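Local coordinates for uncharacterized protein (PDB 5VJ4) that is of unknown function but is probably a surface lipoprotein of a relapsing fever spirochaete, with an all-helical fold that may bind lipid, at residues A[147-151]-A[152-156]; A[183-186]-A[187-190]; A[197-201]-A[202-206]; A[261-264]-A[265-268]; A[310-313]-A[314-318]. One frame throughout, in Å; residues are numbered along the deposited sequence.

Contact 1: residues A[147-151]-A[152-156]; sequences VVIEK and IIKPT
V148 and I153 meet through apolar branches, methyl CG1 of V148 lying 3.8 Å from methylene CG1 of I153 with I153 CD1 also close, and they do so across a wider pi-type turn within helix 145-171, just before a proline. The evidence for the turn is the hydrogen-bond spacing. V148 O accepts two amides: I152 N at 2.9 Å in the normal i+4 pattern, and I153 N at the same distance in the i+5 pattern. The second bond is the straighter, with 158° at the hydrogen against 140°. K154 N then repeats the i+5 step, bonding I149 O at 2.9 Å.

The wide turn leads directly into P155, whose nitrogen has no hydrogen to give to the turn before. Instead its ring packs against two carbonyls, CD approaching E150 O and CG standing 3.3 Å from K151 O. The short axes before and after this point differ by 19°, a modest kink. Beyond the backbone, I153 rests on I124 of helix 118-128, and I152 is covered by I127 of the same helix and by F210 of helix 207-214. On the outer face, E150 OE2 and K154 NZ stay 4.8 Å apart, too far for a salt bridge. Normal spacing returns at T156, where T156 N and T156 OG1 both bond I152 O from opposite faces of its carbonyl plane, OG1 at 2.9 Å.

Contact 2: residues A[183-186]-A[187-190]; sequences QNMC and KRYD
M185, a selenomethionine, and Y189 form a Met-aromatic contact one turn apart on helix 176-201, a partly buried strip of the helix that faces helices of its own chain and, through R188, the second subunit. CG of M185 sits 3.6 Å above the ring plane of Y189, offset toward the rim near CZ. Its line to the ring centroid, 3.9 Å long, departs 23° from the normal, a CH-pi approach over the face. M185 SE is farther, 4.6 Å from the same centroid and oblique to the ring.

The M185 chain reaches this place by leaving CB with CG anti to the backbone N (chi1 -160°) and then folding at both later torsions. V275 of helix 263-301 touches M185 and Y189 alike, while F221 meets the tyrosine ring edge-to-face.

The R188 chain runs extended back along the helix, bringing NH1 beside M185 SE and CE; N184 O lies over one face of the guanidinium. Its polar end is held from outside: NE of R188 donates to N271 O of the second subunit. D190 looks elsewhere, its OD1 making a salt bridge with K163 and a hydrogen bond with Y126. Underneath, the backbone is regular alpha helix, as four successive i+4 bonds attest. The Y189 N to M185 O bond is 2.9 Å long, with 169° at the hydrogen.

Contact 3: residues A[197-201]-A[202-206]; sequences GYDFF and HGSIG. With SO4 (sulfate ion), chain D.
F200 and I205 make the close-packed side of this helix end, where helix 176-201 stops and the chain folds back on itself. I205 CG1 lies 3.9 Å from F200 CB, and I205 O stands at the edge of the F200 ring, 3.5 Å from CD1. The ring itself is turned inward, toward F210, T207 and L143, and one of its carbons, CD2, sits over the centre of the F201 ring. F200 O and I205 O are further tied to R139, which donates to each through a different nitrogen.

The other side is looser. H202 is largely in solvent, yet its ND1 lies 3.1 Å above the plane of the Y198 ring, over the centre. The two planes are inclined at 52°, so the pair is neither a stack nor edge-to-face. S204 and G203 are also exposed.

Backbone bonds fix the reversal. H202 N closes the last regular turn on Y198 O at 3.0 Å. G203 N then bonds F200 O, and D199 O takes I205 N at 3.2 Å together with a weak bond from S204 N. G203 takes a positive phi of 86°, the left-handed conformation that lets the chain turn off the helix. After the turn G206 N, at the N-cap of helix 207-214, donates to sulfate O4 at 2.7 Å; R209 N and R349 NH2 also bond the ion. The paired bonds from G203 and S204, the latter weak, around a glycine in the left-handed conformation fit a Schellman motif, followed by a helix N-terminus that holds a sulfate, probably from the crystallisation liquor.

Contact 4: residues A[261-264]-A[265-268]; sequences YDKD and KFNN
Y261 precedes helix 263-301 and lays its ring against the first turn. K265 CB stands 3.6 Å above the ring plane, offset toward the rim, a CH-pi contact only 21° off the normal when measured to the centroid. F266 CB comes to the ring from the edge, in its plane, 3.9 Å from CE1. A chi1 of -163°, which sets the ring opposite the backbone N, carries it forward along the turn, and F330 of helix 308-334 and V256 of helix 243-256 also touch Y261.

D262 is the N-cap residue. Its carbonyl O receives F266 N at 3.1 Å, opening the regular helical pattern. Its side chain crosses that of K265 at about a right angle, OD2 lying 3.6 Å from K265 CG, but OD2 and K265 NZ remain 4.1 Å apart, beyond a salt bridge.

K263 bends at its second and fourth torsions, which returns the amine over the helix to N267, where NZ donates to OD1 at 2.9 Å. The donor approaches 19° out of the amide plane. Y238 OH hydrogen-bonds both K263 NZ and N267 ND2, so the lysine, the amide and the tyrosine hold one another in a small triangle. K263 O meanwhile accepts N267 N.

D264 O accepts N268 N at 2.9 Å, and N268 packs on K187 of the second subunit. The chemistry thus divides the turn: a single lysine methylene, CB of K265, covers one face of the tyrosine, while at another residue a lysine amine shares polar partners, which probably fixes the amide of N267 in one orientation.

Contact 5: residues A[310-313]-A[314-318]; sequences DLQA and RLNRF
L311 and R314 pack side by side on this surface turn of helix 308-334. Their side chains point the same way, with L311 CD2 3.3 Å from R314 NH1, oblique to the guanidinium. The arginine chain is bent at both middle torsions (chi3 -63°), which folds its head back beside the leucine instead of letting it run straight out. D358 is a long, weak ion-pair partner for NH2.

Between polar side chains, Q312 and N316 meet only loosely: Q312 OE1 is 3.7 Å from N316 ND2, and the two amide planes are turned 47° apart. R317, by contrast, directs its NE to a salt bridge with E321. Separately, F318 CE1 lies over the centre of one face of the R317 guanidinium.

Among the backbone bonds, N316 N to Q312 O is nearly straight, with 170° at the hydrogen, and R317 N reaches A313 O at 2.8 Å. The R314 N to D310 O bond is weak at 3.4 Å.

Placed in the fold, L315 fills the seam between two neighbours, touching H292 and L296 of helix 263-301 and F352 and L355 of helix 345-365. L311 meets I299 of the former, and F318 reaches Y351 and F352 of the latter.

Overall arrangement
The five contacts follow one another along the chain, each within or at the end of a helix of an all-helical fold. Contacts 2 and 3 share helix 176-201, their centres about 21 Å apart. Contact 1, on the preceding helix 145-171, packs on contact 3, with I152 CD1 3.4 Å from F200 CZ. Contacts 4 and 5 lie on the consecutive helices 263-301 and 308-334, with centres about 30 Å apart; contact 4 is on the opposite side of the chain's centre from contacts 1 and 3. The dimer brings two of them together: N268 of contact 4 packs on K187 of contact 2 in the second subunit, which links the two helical regions across the interface.

Contact 1: residues A[147-151]-A[152-156]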
# COMPACT_ATOMS: atom_id res chain seq x y z
N VAL A 147 -11.93 -16.82 28.55
CA VAL A 147 -11.14 -16.55 27.35
C VAL A 147 -11.25 -15.07 26.96
O VAL A 147 -10.25 -14.39 26.80
CB VAL A 147 -11.52 -17.45 26.17
CG1 VAL A 147 -10.35 -17.53 25.23
CG2 VAL A 147 -11.88 -18.86 26.64
N VAL A 148 -12.47 -14.56 26.86
CA VAL A 148 -12.65 -13.18 26.47
C VAL A 148 -11.83 -12.22 27.33
O VAL A 148 -11.09 -11.39 26.81
CB VAL A 148 -14.13 -12.81 26.47
CG1 VAL A 148 -14.33 -11.30 26.37
CG2 VAL A 148 -14.78 -13.52 25.30
N ILE A 149 -11.94 -12.36 28.65
CA ILE A 149 -11.22 -11.46 29.55
C ILE A 149 -9.71 -11.59 29.36
O ILE A 149 -8.99 -10.59 29.34
CB ILE A 149 -11.56 -11.72 31.04
CG1 ILE A 149 -13.04 -11.40 31.36
CG2 ILE A 149 -10.62 -10.93 31.95
CD1 ILE A 149 -13.33 -9.93 31.71
N GLU A 150 -9.21 -12.82 29.22
CA GLU A 150 -7.77 -12.98 29.23
C GLU A 150 -7.10 -12.72 27.88
O GLU A 150 -6.05 -12.11 27.84
CB GLU A 150 -7.36 -14.34 29.78
CG GLU A 150 -6.30 -14.18 30.85
CD GLU A 150 -5.14 -15.15 30.71
OE1 GLU A 150 -5.33 -16.24 30.11
OE2 GLU A 150 -4.04 -14.81 31.20
N LYS A 151 -7.74 -13.13 26.79
CA LYS A 151 -7.16 -13.01 25.45
C LYS A 151 -7.65 -11.84 24.65
O LYS A 151 -6.95 -11.39 23.76
CB LYS A 151 -7.42 -14.28 24.67
CG LYS A 151 -6.81 -15.52 25.32
CD LYS A 151 -5.29 -15.46 25.45
CE LYS A 151 -4.70 -16.86 25.40
NZ LYS A 151 -3.23 -16.88 25.59
N ILE A 152 -8.85 -11.34 24.94
CA ILE A 152 -9.32 -10.17 24.23
C ILE A 152 -9.16 -8.90 25.05
O ILE A 152 -8.50 -7.95 24.61
CB ILE A 152 -10.75 -10.32 23.72
CG1 ILE A 152 -10.91 -11.61 22.92
CG2 ILE A 152 -11.16 -9.11 22.90
CD1 ILE A 152 -9.91 -11.75 21.80
N ILE A 153 -9.73 -8.91 26.24
CA ILE A 153 -9.86 -7.65 26.97
C ILE A 153 -8.54 -7.18 27.59
O ILE A 153 -8.11 -6.06 27.36
CB ILE A 153 -11.03 -7.69 27.97
CG1 ILE A 153 -12.29 -8.18 27.25
CG2 ILE A 153 -11.20 -6.32 28.61
CD1 ILE A 153 -13.60 -7.72 27.80
N LYS A 154 -7.88 -8.06 28.35
CA LYS A 154 -6.61 -7.70 29.00
C LYS A 154 -5.57 -7.15 28.02
O LYS A 154 -5.07 -6.03 28.25
CB LYS A 154 -6.06 -8.86 29.85
CG LYS A 154 -6.63 -8.95 31.27
CD LYS A 154 -6.00 -10.12 32.02
CE LYS A 154 -6.45 -10.21 33.48
NZ LYS A 154 -6.08 -11.54 34.05
N PRO A 155 -5.28 -7.88 26.90
CA PRO A 155 -4.32 -7.33 25.92
C PRO A 155 -4.74 -5.99 25.35
O PRO A 155 -3.92 -5.06 25.29
CB PRO A 155 -4.28 -8.37 24.81
CG PRO A 155 -4.70 -9.63 25.49
CD PRO A 155 -5.77 -9.19 26.46
N THR A 156 -6.02 -5.86 24.99
CA THR A 156 -6.48 -4.61 24.41
C THR A 156 -6.34 -3.47 25.41
O THR A 156 -5.89 -2.36 25.06
CB THR A 156 -7.91 -4.71 23.89
OG1 THR A 156 -7.95 -5.71 22.86
CG2 THR A 156 -8.32 -3.41 23.27

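Contact 2: residues A[183-186]-A[187-190]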
# COMPACT_ATOMS: atom_id res chain seq x y z
N GLN A 183 -0.17 12.19 15.41
CA GLN A 183 -1.57 11.82 15.35
C GLN A 183 -1.85 10.98 14.09
O GLN A 183 -2.48 9.92 14.20
CB GLN A 183 -2.46 13.05 15.37
CG GLN A 183 -2.50 13.76 16.70
CD GLN A 183 -3.24 15.07 16.64
OE1 GLN A 183 -3.25 15.75 15.60
NE2 GLN A 183 -3.85 15.46 17.75
N ASN A 184 -1.35 11.42 12.93
CA ASN A 184 -1.53 10.64 11.71
C ASN A 184 -1.02 9.22 11.83
O ASN A 184 -1.72 8.27 11.46
CB ASN A 184 -0.94 11.35 10.51
CG ASN A 184 -1.57 12.71 10.30
OD1 ASN A 184 -2.43 13.13 11.06
ND2 ASN A 184 -1.14 13.40 9.25
N MSE A 185 0.18 9.07 12.39
CA MSE A 185 0.68 7.74 12.62
C MSE A 185 -0.24 7.04 13.60
O MSE A 185 -0.64 5.89 13.37
CB MSE A 185 2.12 7.73 13.08
CG MSE A 185 2.78 6.35 12.85
SE MSE A 185 2.79 5.74 10.96
CE MSE A 185 4.11 7.06 10.30
N CYS A 186 -0.61 7.74 14.67
CA CYS A 186 -1.54 7.18 15.65
C CYS A 186 -2.73 6.57 14.92
O CYS A 186 -3.02 5.38 15.12
CB CYS A 186 -1.95 8.23 16.69
SG CYS A 186 -2.92 7.61 18.06
N LYS A 187 -3.36 7.33 14.01
CA LYS A 187 -4.52 6.83 13.26
C LYS A 187 -4.21 5.57 12.43
O LYS A 187 -4.95 4.57 12.49
CB LYS A 187 -5.13 7.94 12.41
CG LYS A 187 -5.79 9.00 13.28
CD LYS A 187 -6.08 10.31 12.56
CE LYS A 187 -6.42 11.38 13.60
NZ LYS A 187 -7.08 12.59 13.04
N ARG A 188 -3.11 5.59 11.68
CA ARG A 188 -2.72 4.41 10.91
C ARG A 188 -2.64 3.19 11.82
O ARG A 188 -3.20 2.13 11.51
CB ARG A 188 -1.40 4.63 10.16
CG ARG A 188 -1.37 5.88 9.32
CD ARG A 188 -0.37 5.82 8.19
NE ARG A 188 -0.26 7.10 7.51
CZ ARG A 188 0.40 8.16 7.98
NH1 ARG A 188 1.05 8.10 9.16
NH2 ARG A 188 0.40 9.27 7.27
N TYR A 189 -2.01 3.35 12.98
CA TYR A 189 -1.88 2.25 13.90
C TYR A 189 -3.26 1.76 14.38
O TYR A 189 -3.50 0.53 14.40
CB TYR A 189 -0.98 2.61 15.06
CG TYR A 189 0.50 2.80 14.76
CD1 TYR A 189 1.09 2.38 13.57
CD2 TYR A 189 1.33 3.38 15.73
CE1 TYR A 189 2.45 2.56 13.34
CE2 TYR A 189 2.68 3.52 15.52
CZ TYR A 189 3.24 3.12 14.33
OH TYR A 189 4.59 3.31 14.17
N ASP A 190 -4.16 2.71 14.70
CA ASP A 190 -5.57 2.39 15.01
C ASP A 190 -6.15 1.46 13.96
O ASP A 190 -6.62 0.35 14.27
CB ASP A 190 -6.44 3.64 15.11
CG ASP A 190 -6.34 4.34 16.47
OD1 ASP A 190 -5.87 3.71 17.44
OD2 ASP A 190 -6.74 5.53 16.56

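Contact 3: residues A[197-201]-A[202-206]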
# COMPACT_ATOMS: atom_id res chain seq x y z
N GLY A 197 -8.66 -6.72 14.99
CA GLY A 197 -10.05 -6.81 15.47
C GLY A 197 -10.92 -7.54 14.44
O GLY A 197 -11.41 -8.67 14.71
N TYR A 198 -11.03 -6.94 13.25
CA TYR A 198 -11.80 -7.53 12.16
C TYR A 198 -11.47 -9.00 11.93
O TYR A 198 -12.35 -9.85 12.01
CB TYR A 198 -11.64 -6.70 10.89
CG TYR A 198 -12.52 -7.15 9.73
CD1 TYR A 198 -12.23 -8.34 9.04
CD2 TYR A 198 -13.60 -6.35 9.27
CE1 TYR A 198 -13.02 -8.76 7.96
CE2 TYR A 198 -14.39 -6.76 8.18
CZ TYR A 198 -14.09 -7.97 7.54
OH TYR A 198 -14.82 -8.47 6.48
N ASP A 199 -10.21 -9.33 11.70
CA ASP A 199 -9.90 -10.71 11.35
C ASP A 199 -10.40 -11.63 12.44
O ASP A 199 -10.87 -12.74 12.16
CB ASP A 199 -8.41 -10.94 11.09
CG ASP A 199 -7.92 -10.30 9.79
OD1 ASP A 199 -8.71 -10.12 8.84
OD2 ASP A 199 -6.71 -9.99 9.72
N PHE A 200 -10.33 -11.13 13.68
CA PHE A 200 -10.74 -11.92 14.83
C PHE A 200 -12.25 -12.14 14.91
O PHE A 200 -12.71 -13.28 15.04
CB PHE A 200 -10.20 -11.33 16.13
CG PHE A 200 -10.88 -11.87 17.34
CD1 PHE A 200 -10.73 -13.21 17.68
CD2 PHE A 200 -11.71 -11.05 18.11
CE1 PHE A 200 -11.40 -13.73 18.76
CE2 PHE A 200 -12.37 -11.56 19.21
CZ PHE A 200 -12.22 -12.90 19.54
N PHE A 201 -13.02 -11.05 14.81
CA PHE A 201 -14.48 -11.14 14.89
C PHE A 201 -15.10 -11.97 13.78
O PHE A 201 -15.97 -12.80 14.06
CB PHE A 201 -15.12 -9.77 15.03
CG PHE A 201 -14.86 -9.17 16.36
CD1 PHE A 201 -15.30 -9.82 17.52
CD2 PHE A 201 -14.10 -8.02 16.49
CE1 PHE A 201 -15.02 -9.30 18.77
CE2 PHE A 201 -13.82 -7.49 17.74
CZ PHE A 201 -14.29 -8.13 18.88
N HIS A 202 -14.60 -11.79 12.56
CA HIS A 202 -15.04 -12.62 11.45
C HIS A 202 -14.40 -14.01 11.37
O HIS A 202 -14.62 -14.72 10.38
CB HIS A 202 -14.93 -11.88 10.13
CG HIS A 202 -15.93 -10.80 9.99
ND1 HIS A 202 -15.58 -9.47 9.92
CD2 HIS A 202 -17.29 -10.83 9.93
CE1 HIS A 202 -16.67 -8.73 9.79
NE2 HIS A 202 -17.72 -9.53 9.81
N GLY A 203 -13.63 -14.40 12.38
CA GLY A 203 -13.18 -15.80 12.49
C GLY A 203 -11.92 -16.20 11.75
O GLY A 203 -11.53 -17.37 11.85
N SER A 204 -11.26 -15.27 11.05
CA SER A 204 -10.00 -15.60 10.34
C SER A 204 -8.83 -15.87 11.31
O SER A 204 -7.92 -16.63 10.99
CB SER A 204 -9.58 -14.52 9.35
OG SER A 204 -10.69 -13.89 8.77
N ILE A 205 -8.84 -15.23 12.47
CA ILE A 205 -7.90 -15.61 13.52
C ILE A 205 -8.62 -15.90 14.81
O ILE A 205 -9.69 -15.33 15.05
CB ILE A 205 -6.79 -14.56 13.75
CG1 ILE A 205 -7.39 -13.20 14.10
CG2 ILE A 205 -5.92 -14.44 12.51
CD1 ILE A 205 -6.44 -12.29 14.84
N GLY A 206 -8.02 -16.76 15.62
CA GLY A 206 -8.53 -17.06 16.95
C GLY A 206 -8.02 -16.17 18.08
O GLY A 206 -7.34 -15.19 17.85
S SO4 D . -5.16 -18.79 16.17
O1 SO4 D . -5.59 -20.17 15.76
O2 SO4 D . -3.68 -18.79 16.36
O3 SO4 D . -5.70 -18.31 17.47
O4 SO4 D . -5.63 -17.87 15.10

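Contact 4: residues A[261-264]-A[265-268]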
# COMPACT_ATOMS: atom_id res chain seq x y z
N TYR A 261 20.84 -8.22 -5.08
CA TYR A 261 19.88 -7.28 -4.48
C TYR A 261 20.46 -6.87 -3.14
O TYR A 261 20.69 -7.71 -2.28
CB TYR A 261 18.54 -7.99 -4.24
CG TYR A 261 17.36 -7.09 -4.01
CD1 TYR A 261 17.09 -6.51 -2.74
CD2 TYR A 261 16.48 -6.82 -5.05
CE1 TYR A 261 16.00 -5.68 -2.54
CE2 TYR A 261 15.39 -5.98 -4.86
CZ TYR A 261 15.15 -5.42 -3.61
OH TYR A 261 14.09 -4.59 -3.46
N ASP A 262 20.70 -5.59 -2.94
CA ASP A 262 21.48 -5.15 -1.77
C ASP A 262 20.65 -4.35 -0.76
O ASP A 262 19.51 -3.95 -1.03
CB ASP A 262 22.69 -4.33 -2.23
CG ASP A 262 22.29 -3.02 -2.95
OD1 ASP A 262 22.97 -1.99 -2.75
OD2 ASP A 262 21.31 -3.03 -3.74
N LYS A 263 21.26 -4.07 0.39
CA LYS A 263 20.63 -3.37 1.49
C LYS A 263 19.95 -2.05 1.11
O LYS A 263 18.93 -1.68 1.69
CB LYS A 263 21.61 -3.16 2.64
CG LYS A 263 21.00 -2.76 3.98
CD LYS A 263 20.08 -3.81 4.64
CE LYS A 263 19.64 -3.47 6.06
NZ LYS A 263 19.38 -2.00 6.25
N ASP A 264 20.50 -1.37 0.11
CA ASP A 264 19.97 -0.08 -0.31
C ASP A 264 18.65 -0.24 -1.05
O ASP A 264 17.70 0.53 -0.79
CB ASP A 264 20.96 0.68 -1.20
CG ASP A 264 22.09 1.32 -0.41
OD1 ASP A 264 21.99 1.39 0.83
OD2 ASP A 264 23.08 1.76 -1.04
N LYS A 265 18.61 -1.22 -1.96
CA LYS A 265 17.39 -1.50 -2.71
C LYS A 265 16.27 -1.90 -1.76
O LYS A 265 15.15 -1.39 -1.85
CB LYS A 265 17.63 -2.59 -3.72
CG LYS A 265 18.12 -2.04 -5.04
CD LYS A 265 18.42 -3.21 -5.97
CE LYS A 265 19.37 -2.85 -7.10
NZ LYS A 265 20.00 -4.15 -7.47
N PHE A 266 16.62 -2.79 -0.83
CA PHE A 266 15.69 -3.29 0.16
C PHE A 266 15.13 -2.12 0.94
O PHE A 266 13.91 -1.98 1.07
CB PHE A 266 16.40 -4.25 1.09
CG PHE A 266 15.60 -4.68 2.27
CD1 PHE A 266 14.56 -5.61 2.14
CD2 PHE A 266 15.90 -4.19 3.55
CE1 PHE A 266 13.82 -6.04 3.25
CE2 PHE A 266 15.17 -4.61 4.67
CZ PHE A 266 14.13 -5.53 4.52
N ASN A 267 16.02 -1.26 1.42
CA ASN A 267 15.56 -0.09 2.13
C ASN A 267 14.70 0.87 1.33
O ASN A 267 13.83 1.52 1.91
CB ASN A 267 16.70 0.61 2.82
CG ASN A 267 17.19 -0.13 4.04
OD1 ASN A 267 18.26 0.14 4.56
ND2 ASN A 267 16.39 -1.08 4.53
N ASN A 268 14.92 0.94 0.00
CA ASN A 268 14.12 1.84 -0.79
C ASN A 268 12.65 1.42 -0.88
O ASN A 268 11.75 2.28 -0.80
CB ASN A 268 14.67 2.15 -2.18
CG ASN A 268 13.84 3.24 -2.90
OD1 ASN A 268 13.78 3.32 -4.13
ND2 ASN A 268 13.15 4.07 -2.11

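Contact 5: residues A[310-313]-A[314-318]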
# COMPACT_ATOMS: atom_id res chain seq x y z
N ASP A 310 7.56 -37.40 5.39
CA ASP A 310 6.60 -36.75 4.50
C ASP A 310 6.17 -35.42 5.08
O ASP A 310 6.05 -34.45 4.35
CB ASP A 310 5.40 -37.65 4.28
CG ASP A 310 5.82 -39.07 4.00
OD1 ASP A 310 6.24 -39.81 4.94
OD2 ASP A 310 5.76 -39.42 2.81
N LEU A 311 5.99 -35.39 6.39
CA LEU A 311 5.65 -34.15 7.07
C LEU A 311 6.80 -33.18 7.02
O LEU A 311 6.59 -31.99 6.78
CB LEU A 311 5.27 -34.42 8.52
CG LEU A 311 3.94 -35.14 8.63
CD1 LEU A 311 3.26 -34.61 9.87
CD2 LEU A 311 3.06 -34.92 7.40
N GLN A 312 8.00 -33.71 7.22
CA GLN A 312 9.24 -32.96 7.16
C GLN A 312 9.48 -32.29 5.82
O GLN A 312 9.97 -31.16 5.75
CB GLN A 312 10.41 -33.88 7.48
CG GLN A 312 11.03 -33.58 8.82
CD GLN A 312 11.51 -32.15 8.91
OE1 GLN A 312 11.40 -31.37 7.95
NE2 GLN A 312 12.05 -31.80 10.07
N ALA A 313 9.11 -32.99 4.75
CA ALA A 313 9.20 -32.44 3.41
C ALA A 313 8.34 -31.19 3.33
O ALA A 313 8.80 -30.15 2.87
CB ALA A 313 8.75 -33.46 2.37
N ARG A 314 7.10 -31.30 3.82
CA ARG A 314 6.15 -30.22 3.73
C ARG A 314 6.71 -29.00 4.45
O ARG A 314 6.65 -27.89 3.90
CB ARG A 314 4.82 -30.63 4.36
CG ARG A 314 4.30 -31.97 3.88
CD ARG A 314 3.01 -31.83 3.09
NE ARG A 314 1.94 -31.27 3.92
CZ ARG A 314 1.22 -31.95 4.82
NH1 ARG A 314 1.41 -33.25 5.02
NH2 ARG A 314 0.28 -31.33 5.52
N LEU A 315 7.26 -29.21 5.65
CA LEU A 315 7.81 -28.12 6.44
C LEU A 315 8.87 -27.39 5.64
O LEU A 315 8.80 -26.17 5.51
CB LEU A 315 8.41 -28.61 7.74
CG LEU A 315 8.87 -27.50 8.70
CD1 LEU A 315 7.66 -26.82 9.34
CD2 LEU A 315 9.80 -28.01 9.80
N ASN A 316 9.82 -28.13 5.08
CA ASN A 316 10.88 -27.49 4.30
C ASN A 316 10.38 -26.85 3.04
O ASN A 316 10.79 -25.74 2.71
CB ASN A 316 12.02 -28.45 4.02
CG ASN A 316 12.78 -28.79 5.27
OD1 ASN A 316 12.72 -28.05 6.24
ND2 ASN A 316 13.50 -29.90 5.27
N ARG A 317 9.46 -27.52 2.36
CA ARG A 317 8.92 -27.00 1.11
C ARG A 317 8.17 -25.69 1.37
O ARG A 317 8.36 -24.72 0.66
CB ARG A 317 8.01 -28.03 0.45
CG ARG A 317 7.14 -27.49 -0.66
CD ARG A 317 6.06 -28.50 -0.96
NE ARG A 317 4.80 -27.89 -1.41
CZ ARG A 317 3.59 -28.42 -1.21
NH1 ARG A 317 3.47 -29.57 -0.54
NH2 ARG A 317 2.51 -27.81 -1.69
N PHE A 318 7.35 -25.70 2.42
CA PHE A 318 6.57 -24.53 2.77
C PHE A 318 7.45 -23.34 3.10
O PHE A 318 7.23 -22.27 2.57
CB PHE A 318 5.61 -24.82 3.92
CG PHE A 318 4.37 -25.54 3.50
CD1 PHE A 318 3.93 -25.49 2.18
CD2 PHE A 318 3.60 -26.24 4.43
CE1 PHE A 318 2.77 -26.14 1.79
CE2 PHE A 318 2.44 -26.90 4.05
CZ PHE A 318 2.02 -26.84 2.73